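PDB 3OOX: putative 2OG-Fe(II) oxygenase family protein from Caulobacter crescentus CB15, which probably acts as an iron(II)- and 2-oxoglutarate-dependent oxygenase, possibly of the kind that forms ethene from 2-oxoglutarate and oxidises L-arginine. Local coordinates for residues I48-D53 / K128-W133; W99-D104 / N118-E123; Y41-A46 / D139-K144. One frame throughout, in Å; residues are numbered along the deposited sequence. Where two conformers were deposited one is given.

Interaction 1: I48-D53 / K128-W133; sequences IDAAVD and KHDVSW. With EDO (1,2-ethanediol), chain L.
Trp133 and Ile48 meet because of their first torsions. In Trp133, CG lies anti to the backbone N (chi1 177°), and this sends the indole across to helix 45-59. In Ile48, CG1 stands beside the backbone N, close to the incoming ring. The ring atom Trp133 CZ3 comes 3.5 Å from Ile48 N, which approaches the ring at a slant. The same CZ3 lies 3.9 Å from Ile48 CG1, which sits at the ring edge, in its plane. Arg47 also touches the indole.

The backbones come closest where Ala50 and Ala51 face Asp130. The CA atoms of Ala51 and Asp130 are 4.7 Å apart. The methyl CB of Ala51 rests 3.5 Å from Asp130 O, and CB of Ala50 lies 3.7 Å from Asp130 OD2. No hydrogen bond joins the two segments.

The Asp130 carboxylate is held from its own helix and from the next turn of the other. His129 ND1 donates to Asp130 OD1 over 3.0 Å, nearly straight at 169°. The bond lies in the imidazole plane and uses the anti lone pair of OD1. OD2 is hydrogen-bonded to Ser54 OG, so this oxygen does link the helices, just beyond residues 48-53. The pair of bonds probably limits rotation of the carboxylate.

The local axes pass 8.0 Å apart at -125°. This is close helix-helix packing through alanines, between two helices that pack beside the main sheet of the 2-oxoglutarate oxygenase fold, helix 127-152 resting on strand 97-101.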
loop_
_atom_site.group_PDB
_atom_site.type_symbol
_atom_site.label_atom_id
_atom_site.label_comp_id
_atom_site.label_asym_id
_atom_site.label_seq_id
_atom_site.Cartn_x
_atom_site.Cartn_y
_atom_site.Cartn_z
ATOM N N ILE A 48 -15.574 -1.770 6.368
ATOM C CA ILE A 48 -14.134 -2.105 6.555
ATOM C C ILE A 48 -14.078 -3.373 7.414
ATOM O O ILE A 48 -13.447 -4.379 7.036
ATOM C CB ILE A 48 -13.317 -0.984 7.256
ATOM C CG1 ILE A 48 -13.152 0.252 6.364
ATOM C CG2 ILE A 48 -11.904 -1.498 7.699
ATOM C CD1 ILE A 48 -12.561 1.434 7.110
ATOM N N ASP A 49 -14.806 -3.353 8.543
ATOM C CA ASP A 49 -14.760 -4.466 9.497
ATOM C C ASP A 49 -15.272 -5.776 8.886
ATOM O O ASP A 49 -14.740 -6.863 9.186
ATOM C CB ASP A 49 -15.537 -4.134 10.783
ATOM C CG ASP A 49 -14.867 -3.077 11.633
ATOM O OD1 ASP A 49 -13.732 -2.633 11.325
ATOM O OD2 ASP A 49 -15.490 -2.677 12.635
ATOM N N ALA A 50 -16.283 -5.690 8.025
ATOM C CA ALA A 50 -16.783 -6.859 7.284
ATOM C C ALA A 50 -15.718 -7.444 6.355
ATOM O O ALA A 50 -15.584 -8.663 6.253
ATOM C CB ALA A 50 -18.014 -6.508 6.494
ATOM N N ALA A 51 -14.974 -6.582 5.671
ATOM C CA ALA A 51 -13.882 -7.074 4.824
ATOM C C ALA A 51 -12.836 -7.775 5.684
ATOM O O ALA A 51 -12.380 -8.872 5.335
ATOM C CB ALA A 51 -13.265 -5.947 4.030
ATOM N N VAL A 52 -12.493 -7.171 6.822
ATOM C CA VAL A 52 -11.492 -7.762 7.724
ATOM C C VAL A 52 -12.002 -9.096 8.269
ATOM O O VAL A 52 -11.265 -10.079 8.333
ATOM C CB VAL A 52 -11.073 -6.789 8.844
ATOM C CG1 VAL A 52 -10.158 -7.481 9.858
ATOM C CG2 VAL A 52 -10.383 -5.531 8.262
ATOM N N ASP A 53 -13.286 -9.156 8.615
ATOM C CA ASP A 53 -13.866 -10.403 9.090
ATOM C C ASP A 53 -13.828 -11.500 8.032
ATOM O O ASP A 53 -13.561 -12.673 8.371
ATOM C CB ASP A 53 -15.314 -10.186 9.556
ATOM C CG ASP A 53 -15.405 -9.490 10.912
ATOM O OD1 ASP A 53 -14.424 -9.495 11.687
ATOM O OD2 ASP A 53 -16.487 -8.933 11.203
ATOM N N LYS A 128 -16.051 -12.145 -1.705
ATOM C CA LYS A 128 -15.936 -11.363 -2.939
ATOM C C LYS A 128 -16.570 -9.990 -2.738
ATOM O O LYS A 128 -15.968 -8.965 -3.045
ATOM C CB LYS A 128 -16.522 -12.062 -4.172
ATOM C CG LYS A 128 -16.462 -11.210 -5.454
ATOM C CD LYS A 128 -16.895 -11.968 -6.694
ATOM C CE LYS A 128 -17.002 -11.031 -7.897
ATOM N NZ LYS A 128 -17.355 -11.723 -9.169
ATOM N N HIS A 129 -17.792 -9.964 -2.203
ATOM C CA HIS A 129 -18.461 -8.685 -1.997
ATOM C C HIS A 129 -17.734 -7.762 -0.991
ATOM O O HIS A 129 -17.470 -6.574 -1.293
ATOM C CB HIS A 129 -19.929 -8.926 -1.582
ATOM C CG HIS A 129 -20.644 -7.684 -1.141
ATOM N ND1 HIS A 129 -20.589 -7.219 0.157
ATOM C CD2 HIS A 129 -21.410 -6.802 -1.827
ATOM C CE1 HIS A 129 -21.309 -6.112 0.254
ATOM N NE2 HIS A 129 -21.808 -5.832 -0.935
ATOM N N ASP A 130 -17.401 -8.303 0.178
ATOM C CA ASP A 130 -16.876 -7.486 1.257
ATOM C C ASP A 130 -15.468 -6.992 0.886
ATOM O O ASP A 130 -15.134 -5.835 1.092
ATOM C CB ASP A 130 -16.788 -8.259 2.578
ATOM C CG ASP A 130 -18.138 -8.647 3.153
ATOM O OD1 ASP A 130 -19.181 -8.212 2.620
ATOM O OD2 ASP A 130 -18.123 -9.410 4.152
ATOM N N VAL A 131 -14.644 -7.878 0.354
ATOM C CA VAL A 131 -13.255 -7.526 0.046
ATOM C C VAL A 131 -13.209 -6.591 -1.189
ATOM O O VAL A 131 -12.371 -5.671 -1.262
ATOM C CB VAL A 131 -12.406 -8.806 -0.143
ATOM C CG1 VAL A 131 -10.966 -8.485 -0.601
ATOM C CG2 VAL A 131 -12.330 -9.605 1.127
ATOM N N SER A 132 -14.079 -6.823 -2.176
ATOM C CA SER A 132 -14.130 -5.932 -3.349
ATOM C C SER A 132 -14.535 -4.526 -2.929
ATOM O O SER A 132 -13.998 -3.550 -3.437
ATOM C CB SER A 132 -15.075 -6.468 -4.444
ATOM O OG SER A 132 -14.614 -7.665 -5.026
ATOM N N TRP A 133 -15.479 -4.407 -1.984
ATOM C CA TRP A 133 -15.865 -3.090 -1.468
ATOM C C TRP A 133 -14.638 -2.360 -0.902
ATOM O O TRP A 133 -14.443 -1.170 -1.129
ATOM C CB TRP A 133 -16.955 -3.177 -0.403
ATOM C CG TRP A 133 -17.295 -1.826 0.185
ATOM C CD1 TRP A 133 -18.274 -0.952 -0.273
ATOM C CD2 TRP A 133 -16.652 -1.149 1.284
ATOM N NE1 TRP A 133 -18.280 0.190 0.490
ATOM C CE2 TRP A 133 -17.290 0.114 1.435
ATOM C CE3 TRP A 133 -15.598 -1.475 2.150
ATOM C CZ2 TRP A 133 -16.915 1.028 2.422
ATOM C CZ3 TRP A 133 -15.223 -0.551 3.123
ATOM C CH2 TRP A 133 -15.883 0.684 3.248
HETATM C C1 EDO L . -17.681 -16.080 -3.959
HETATM O O1 EDO L . -17.089 -16.098 -5.264
HETATM C C2 EDO L . -16.609 -16.272 -2.910
HETATM O O2 EDO L . -16.430 -15.078 -2.139
#

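Interaction 2: W99-D104 / N118-E123; sequences WHMGRD and NVWPAE
Hydrogen bonds from the Asn118 amide to the backbone of Gly102 lead this contact. Asn118 OD1 accepts from Gly102 N at 2.8 Å, in the carbonyl plane and on a lone pair. Asn118 ND2 donates to Gly102 O at 2.8 Å and to Asp104 OD1 at 2.9 Å. Both acceptors lie near the amide plane, and both are approached from above their own planes. The Asp104 carboxylate and Asn118 amide planes are 82° apart.

Water adds a second layer. One molecule links Trp99 NE1 to Val119 O. Another joins Asp104 OD1 to Trp120 NE1, and a third joins Asp104 OD1 to Asn118 N.

The apolar contacts fall into two groups. Selenomethionine Met101 is extended, and its SE touches the edge of Trp120 at CH2, 3.7 Å away, a Met-aromatic contact. Trp99 brings CH2 to 3.8 Å from Pro121 CD and 3.9 Å from Val119 CG2.

Without the amide, as with an alanine here, Gly102 N and O would probably lose these mates and Asp104 OD1 would be left to its waters.

The Asn118 amide thus pairs with both polar backbone groups of Gly102 and also holds the Asp104 carboxylate.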
loop_
_atom_site.group_PDB
_atom_site.type_symbol
_atom_site.label_atom_id
_atom_site.label_comp_id
_atom_site.label_asym_id
_atom_site.label_seq_id
_atom_site.Cartn_x
_atom_site.Cartn_y
_atom_site.Cartn_z
ATOM N N TRP A 99 -3.327 -13.026 0.874
ATOM C CA TRP A 99 -4.286 -13.074 -0.227
ATOM C C TRP A 99 -4.106 -11.791 -1.033
ATOM O O TRP A 99 -4.062 -10.709 -0.454
ATOM C CB TRP A 99 -5.736 -13.130 0.281
ATOM C CG TRP A 99 -6.699 -13.244 -0.865
ATOM C CD1 TRP A 99 -7.242 -12.220 -1.598
ATOM C CD2 TRP A 99 -7.202 -14.459 -1.431
ATOM N NE1 TRP A 99 -8.059 -12.723 -2.586
ATOM C CE2 TRP A 99 -8.042 -14.096 -2.505
ATOM C CE3 TRP A 99 -7.050 -15.820 -1.120
ATOM C CZ2 TRP A 99 -8.720 -15.061 -3.277
ATOM C CZ3 TRP A 99 -7.723 -16.783 -1.905
ATOM C CH2 TRP A 99 -8.549 -16.386 -2.959
ATOM N N HIS A 100 -4.003 -11.900 -2.340
ATOM C CA HIS A 100 -3.942 -10.725 -3.187
ATOM C C HIS A 100 -5.119 -10.630 -4.147
ATOM O O HIS A 100 -5.430 -11.591 -4.855
ATOM C CB HIS A 100 -2.657 -10.736 -3.999
ATOM C CG HIS A 100 -1.451 -10.451 -3.171
ATOM N ND1 HIS A 100 -0.342 -11.266 -3.166
ATOM C CD2 HIS A 100 -1.191 -9.444 -2.300
ATOM C CE1 HIS A 100 0.560 -10.760 -2.334
ATOM N NE2 HIS A 100 0.068 -9.657 -1.791
HETATM N N MSE A 101 -5.735 -9.457 -4.139
HETATM C CA MSE A 101 -6.790 -9.115 -5.073
HETATM C C MSE A 101 -6.288 -7.998 -5.957
HETATM O O MSE A 101 -5.884 -6.952 -5.457
HETATM C CB MSE A 101 -8.051 -8.654 -4.331
HETATM C CG MSE A 101 -9.199 -8.261 -5.293
HETATM SE SE MSE A 101 -10.606 -7.314 -4.379
HETATM C CE MSE A 101 -11.376 -6.487 -5.996
ATOM N N GLY A 102 -6.353 -8.231 -7.270
ATOM C CA GLY A 102 -6.078 -7.194 -8.258
ATOM C C GLY A 102 -7.356 -6.555 -8.756
ATOM O O GLY A 102 -8.447 -6.826 -8.259
ATOM N N ARG A 103 -7.237 -5.738 -9.804
ATOM C CA ARG A 103 -8.411 -5.073 -10.389
ATOM C C ARG A 103 -9.279 -6.061 -11.156
ATOM O O ARG A 103 -8.753 -6.847 -11.921
ATOM C CB ARG A 103 -7.970 -3.968 -11.351
ATOM C CG ARG A 103 -9.170 -3.124 -11.801
ATOM C CD ARG A 103 -8.780 -1.834 -12.466
ATOM N NE ARG A 103 -8.199 -0.881 -11.506
ATOM C CZ ARG A 103 -8.839 -0.179 -10.595
ATOM N NH1 ARG A 103 -10.160 -0.212 -10.512
ATOM N NH2 ARG A 103 -8.140 0.612 -9.792
ATOM N N ASP A 104 -10.592 -5.953 -10.956
ATOM C CA ASP A 104 -11.569 -6.666 -11.794
ATOM C C ASP A 104 -11.805 -5.786 -13.015
ATOM O O ASP A 104 -12.350 -4.679 -12.886
ATOM C CB ASP A 104 -12.915 -6.840 -11.092
ATOM C CG ASP A 104 -12.946 -8.008 -10.120
ATOM O OD1 ASP A 104 -12.338 -9.063 -10.396
ATOM O OD2 ASP A 104 -13.630 -7.870 -9.084
ATOM N N ASN A 118 -8.936 -12.136 -11.097
ATOM C CA ASN A 118 -9.029 -12.536 -9.681
ATOM C C ASN A 118 -9.562 -13.955 -9.554
ATOM O O ASN A 118 -10.300 -14.436 -10.422
ATOM C CB ASN A 118 -9.916 -11.600 -8.891
ATOM C CG ASN A 118 -9.222 -10.322 -8.551
ATOM O OD1 ASN A 118 -8.054 -10.343 -8.120
ATOM N ND2 ASN A 118 -9.917 -9.174 -8.780
ATOM N N VAL A 119 -9.177 -14.600 -8.469
ATOM C CA VAL A 119 -9.828 -15.811 -8.016
ATOM C C VAL A 119 -10.514 -15.463 -6.706
ATOM O O VAL A 119 -10.237 -14.424 -6.099
ATOM C CB VAL A 119 -8.824 -16.992 -7.866
ATOM C CG1 VAL A 119 -8.213 -17.350 -9.226
ATOM C CG2 VAL A 119 -7.704 -16.653 -6.798
ATOM N N TRP A 120 -11.446 -16.321 -6.268
ATOM C CA TRP A 120 -12.275 -16.068 -5.088
ATOM C C TRP A 120 -12.512 -17.347 -4.309
ATOM O O TRP A 120 -12.652 -18.416 -4.914
ATOM C CB TRP A 120 -13.628 -15.447 -5.465
ATOM C CG TRP A 120 -13.526 -14.223 -6.274
ATOM C CD1 TRP A 120 -13.705 -14.116 -7.629
ATOM C CD2 TRP A 120 -13.146 -12.922 -5.819
ATOM N NE1 TRP A 120 -13.497 -12.818 -8.042
ATOM C CE2 TRP A 120 -13.179 -12.060 -6.946
ATOM C CE3 TRP A 120 -12.857 -12.374 -4.563
ATOM C CZ2 TRP A 120 -12.869 -10.700 -6.853
ATOM C CZ3 TRP A 120 -12.570 -11.005 -4.483
ATOM C CH2 TRP A 120 -12.595 -10.195 -5.622
ATOM N N PRO A 121 -12.539 -17.252 -2.967
ATOM C CA PRO A 121 -12.745 -18.463 -2.158
ATOM C C PRO A 121 -14.221 -18.798 -1.961
ATOM O O PRO A 121 -14.895 -18.137 -1.203
ATOM C CB PRO A 121 -12.097 -18.100 -0.817
ATOM C CG PRO A 121 -12.228 -16.622 -0.726
ATOM C CD PRO A 121 -12.288 -16.062 -2.130
ATOM N N ALA A 122 -14.696 -19.838 -2.638
ATOM C CA ALA A 122 -16.120 -20.223 -2.552
ATOM C C ALA A 122 -16.586 -20.479 -1.121
ATOM O O ALA A 122 -17.771 -20.295 -0.796
ATOM C CB ALA A 122 -16.356 -21.468 -3.387
ATOM N N GLU A 123 -15.671 -20.911 -0.265
ATOM C CA GLU A 123 -15.985 -21.289 1.117
ATOM C C GLU A 123 -16.358 -20.129 2.039
ATOM O O GLU A 123 -16.899 -20.363 3.137
ATOM C CB GLU A 123 -14.815 -22.078 1.732
ATOM C CG GLU A 123 -14.528 -23.403 1.032
ATOM C CD GLU A 123 -13.642 -23.326 -0.221
ATOM O OE1 GLU A 123 -13.134 -22.231 -0.593
ATOM O OE2 GLU A 123 -13.423 -24.401 -0.816
HETATM O O HOH W 1 -9.454 -11.827 -4.926
HETATM O O HOH W 2 -7.365 -12.668 -6.857
HETATM O O HOH W 3 -10.932 -10.449 -12.486
HETATM O O HOH W 4 -13.809 -11.307 -10.531
#

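Interaction 3: Y41-A46 / D139-K144; sequences YDLDQA and DGMGGK. With EDO (1,2-ethanediol), chain E.
Lys144 NZ is gripped by a bound 1,2-ethanediol and a water. It donates to both hydroxyls of the diol, O1 and O2. The water accepts from NZ and donates to Asp42 OD1, so it bridges the charges of Lys144 and Asp42, which do not touch. Asp42 OD2 and Lys144 NZ remain 4.3 Å apart, too far for a salt bridge. The diol O2 is modelled implausibly close to Asp42 OD2, and this link is doubtful. The lysine chain is extended beyond CG, which carries the ammonium group out to the diol. The diol probably comes from the crystallisation liquor, so its part in the arrangement may be a feature of the crystal.

The contact joins the loop that leads from strand 35-39 into helix 45-59 with the middle of helix 127-152. Both elements flank the main sheet of the oxygenase fold, and Met141 also touches Leu199 on strand 197-201. Asp44 is the N-cap of helix 45-59, with a weak capping bond from Ala46 N.

Beside the polar bridge, selenomethionine Met141 makes the apolar contact. CG is anti to the backbone N (chi1 176°), and bends at chi2 and chi3 turn the methyl toward the loop. There Met141 CE meets Tyr41 CB at 3.8 Å and, in the conformer given, Leu43 CD1. It also lies 3.6 Å from Asp42 OD1. The Tyr41 ring turns away from Met141. Its hydroxyl OH donates to Gln45 OE1 at 2.6 Å, in the carbonyl plane and on a lone pair, tying the loop to the first turn of the helix.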
loop_
_atom_site.group_PDB
_atom_site.type_symbol
_atom_site.label_atom_id
_atom_site.label_comp_id
_atom_site.label_asym_id
_atom_site.label_seq_id
_atom_site.Cartn_x
_atom_site.Cartn_y
_atom_site.Cartn_z
ATOM N N TYR A 41 -11.391 9.579 8.469
ATOM C CA TYR A 41 -11.797 9.160 7.109
ATOM C C TYR A 41 -13.295 8.931 7.098
ATOM O O TYR A 41 -13.922 8.756 8.154
ATOM C CB TYR A 41 -11.029 7.933 6.599
ATOM C CG TYR A 41 -10.992 6.687 7.491
ATOM C CD1 TYR A 41 -12.157 6.016 7.862
ATOM C CD2 TYR A 41 -9.772 6.166 7.927
ATOM C CE1 TYR A 41 -12.109 4.856 8.647
ATOM C CE2 TYR A 41 -9.715 5.011 8.707
ATOM C CZ TYR A 41 -10.883 4.357 9.061
ATOM O OH TYR A 41 -10.819 3.208 9.838
ATOM N N ASP A 42 -13.880 8.936 5.908
ATOM C CA ASP A 42 -15.336 8.803 5.810
ATOM C C ASP A 42 -15.768 7.422 5.354
ATOM O O ASP A 42 -16.964 7.202 5.108
ATOM C CB ASP A 42 -15.932 9.910 4.914
ATOM C CG ASP A 42 -15.484 9.822 3.485
ATOM O OD1 ASP A 42 -14.535 9.063 3.190
ATOM O OD2 ASP A 42 -16.082 10.539 2.642
ATOM N N LEU A 43 -14.803 6.492 5.264
ATOM C CA LEU A 43 -15.093 5.114 4.888
ATOM C C LEU A 43 -15.994 4.502 5.942
ATOM O O LEU A 43 -15.786 4.704 7.113
ATOM C CB LEU A 43 -13.820 4.272 4.804
ATOM C CG LEU A 43 -12.881 4.430 3.610
ATOM C CD1 LEU A 43 -12.183 5.791 3.584
ATOM C CD2 LEU A 43 -11.858 3.298 3.709
ATOM N N ASP A 44 -16.984 3.746 5.504
ATOM C CA ASP A 44 -17.908 3.070 6.408
ATOM C C ASP A 44 -17.150 2.007 7.212
ATOM O O ASP A 44 -16.736 0.980 6.642
ATOM C CB ASP A 44 -19.011 2.424 5.559
ATOM C CG ASP A 44 -20.095 1.755 6.378
ATOM O OD1 ASP A 44 -19.894 1.438 7.573
ATOM O OD2 ASP A 44 -21.172 1.543 5.784
ATOM N N GLN A 45 -16.978 2.248 8.513
ATOM C CA GLN A 45 -16.220 1.316 9.356
ATOM C C GLN A 45 -16.832 -0.073 9.442
ATOM O O GLN A 45 -16.119 -1.082 9.490
ATOM C CB GLN A 45 -16.002 1.875 10.749
ATOM C CG GLN A 45 -14.964 1.120 11.568
ATOM C CD GLN A 45 -13.590 1.241 10.949
ATOM O OE1 GLN A 45 -13.143 2.350 10.664
ATOM N NE2 GLN A 45 -12.910 0.112 10.744
ATOM N N ALA A 46 -18.158 -0.168 9.474
ATOM C CA ALA A 46 -18.763 -1.489 9.461
ATOM C C ALA A 46 -18.417 -2.316 8.211
ATOM O O ALA A 46 -18.238 -3.530 8.292
ATOM C CB ALA A 46 -20.298 -1.356 9.637
ATOM N N ASP A 139 -9.191 2.509 -3.049
ATOM C CA ASP A 139 -8.804 3.095 -4.348
ATOM C C ASP A 139 -9.398 4.505 -4.449
ATOM O O ASP A 139 -8.727 5.444 -4.906
ATOM C CB ASP A 139 -9.277 2.230 -5.534
ATOM C CG ASP A 139 -8.572 2.568 -6.818
ATOM O OD1 ASP A 139 -7.345 2.800 -6.798
ATOM O OD2 ASP A 139 -9.247 2.580 -7.880
ATOM N N GLY A 140 -10.647 4.633 -4.009
ATOM C CA GLY A 140 -11.291 5.977 -4.006
ATOM C C GLY A 140 -10.641 6.998 -3.090
ATOM O O GLY A 140 -10.435 8.162 -3.456
HETATM N N MSE A 141 -10.320 6.564 -1.881
HETATM C CA MSE A 141 -9.647 7.441 -0.931
HETATM C C MSE A 141 -8.268 7.822 -1.457
HETATM O O MSE A 141 -7.814 8.958 -1.348
HETATM C CB MSE A 141 -9.587 6.827 0.470
HETATM C CG MSE A 141 -8.816 7.682 1.406
HETATM SE SE MSE A 141 -9.549 9.478 1.603
HETATM C CE MSE A 141 -10.905 9.001 2.923
ATOM N N GLY A 142 -7.583 6.852 -2.080
ATOM C CA GLY A 142 -6.304 7.131 -2.725
ATOM C C GLY A 142 -6.391 8.229 -3.777
ATOM O O GLY A 142 -5.522 9.093 -3.863
ATOM N N GLY A 143 -7.480 8.209 -4.530
ATOM C CA GLY A 143 -7.741 9.286 -5.499
ATOM C C GLY A 143 -7.840 10.652 -4.834
ATOM O O GLY A 143 -7.330 11.629 -5.363
ATOM N N LYS A 144 -8.528 10.730 -3.692
ATOM C CA LYS A 144 -8.687 11.982 -2.963
ATOM C C LYS A 144 -7.354 12.475 -2.392
ATOM O O LYS A 144 -7.041 13.660 -2.419
ATOM C CB LYS A 144 -9.779 11.825 -1.895
ATOM C CG LYS A 144 -11.160 11.552 -2.505
ATOM C CD LYS A 144 -12.286 11.216 -1.534
ATOM C CE LYS A 144 -13.435 10.513 -2.293
ATOM N NZ LYS A 144 -14.506 10.110 -1.362
HETATM C C1 EDO E . -15.674 13.482 -0.893
HETATM O O1 EDO E . -16.355 12.509 -1.695
HETATM C C2 EDO E . -15.869 13.160 0.582
HETATM O O2 EDO E . -15.234 11.900 0.884
HETATM O O HOH W 5 -13.495 7.999 0.423
#

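In the fold
From the N terminus, the chain leaves strand 35-39, makes the loop 41-44 and enters helix 45-59. Both later meet helix 127-152. Interaction 3 closes the widest loop, from 41-46 to 139-144. Interaction 1 is nested inside it, from 48-53 to 128-133. Interaction 2 is nested in turn within interaction 1, closing the short excursion between strand 97-101 and helix 127-152. No loops cross. Helix 127-152 is common to interactions 1 and 3, and Trp133 touches Asp44 between them. Lys128 and Ser132 of helix 127-152 pack on Trp120 of interaction 2, and Ser132 also meets Met101, which ties strand 97-101 to that helix. A salt bridge from Arg103 to Asp139 joins interactions 2 and 3.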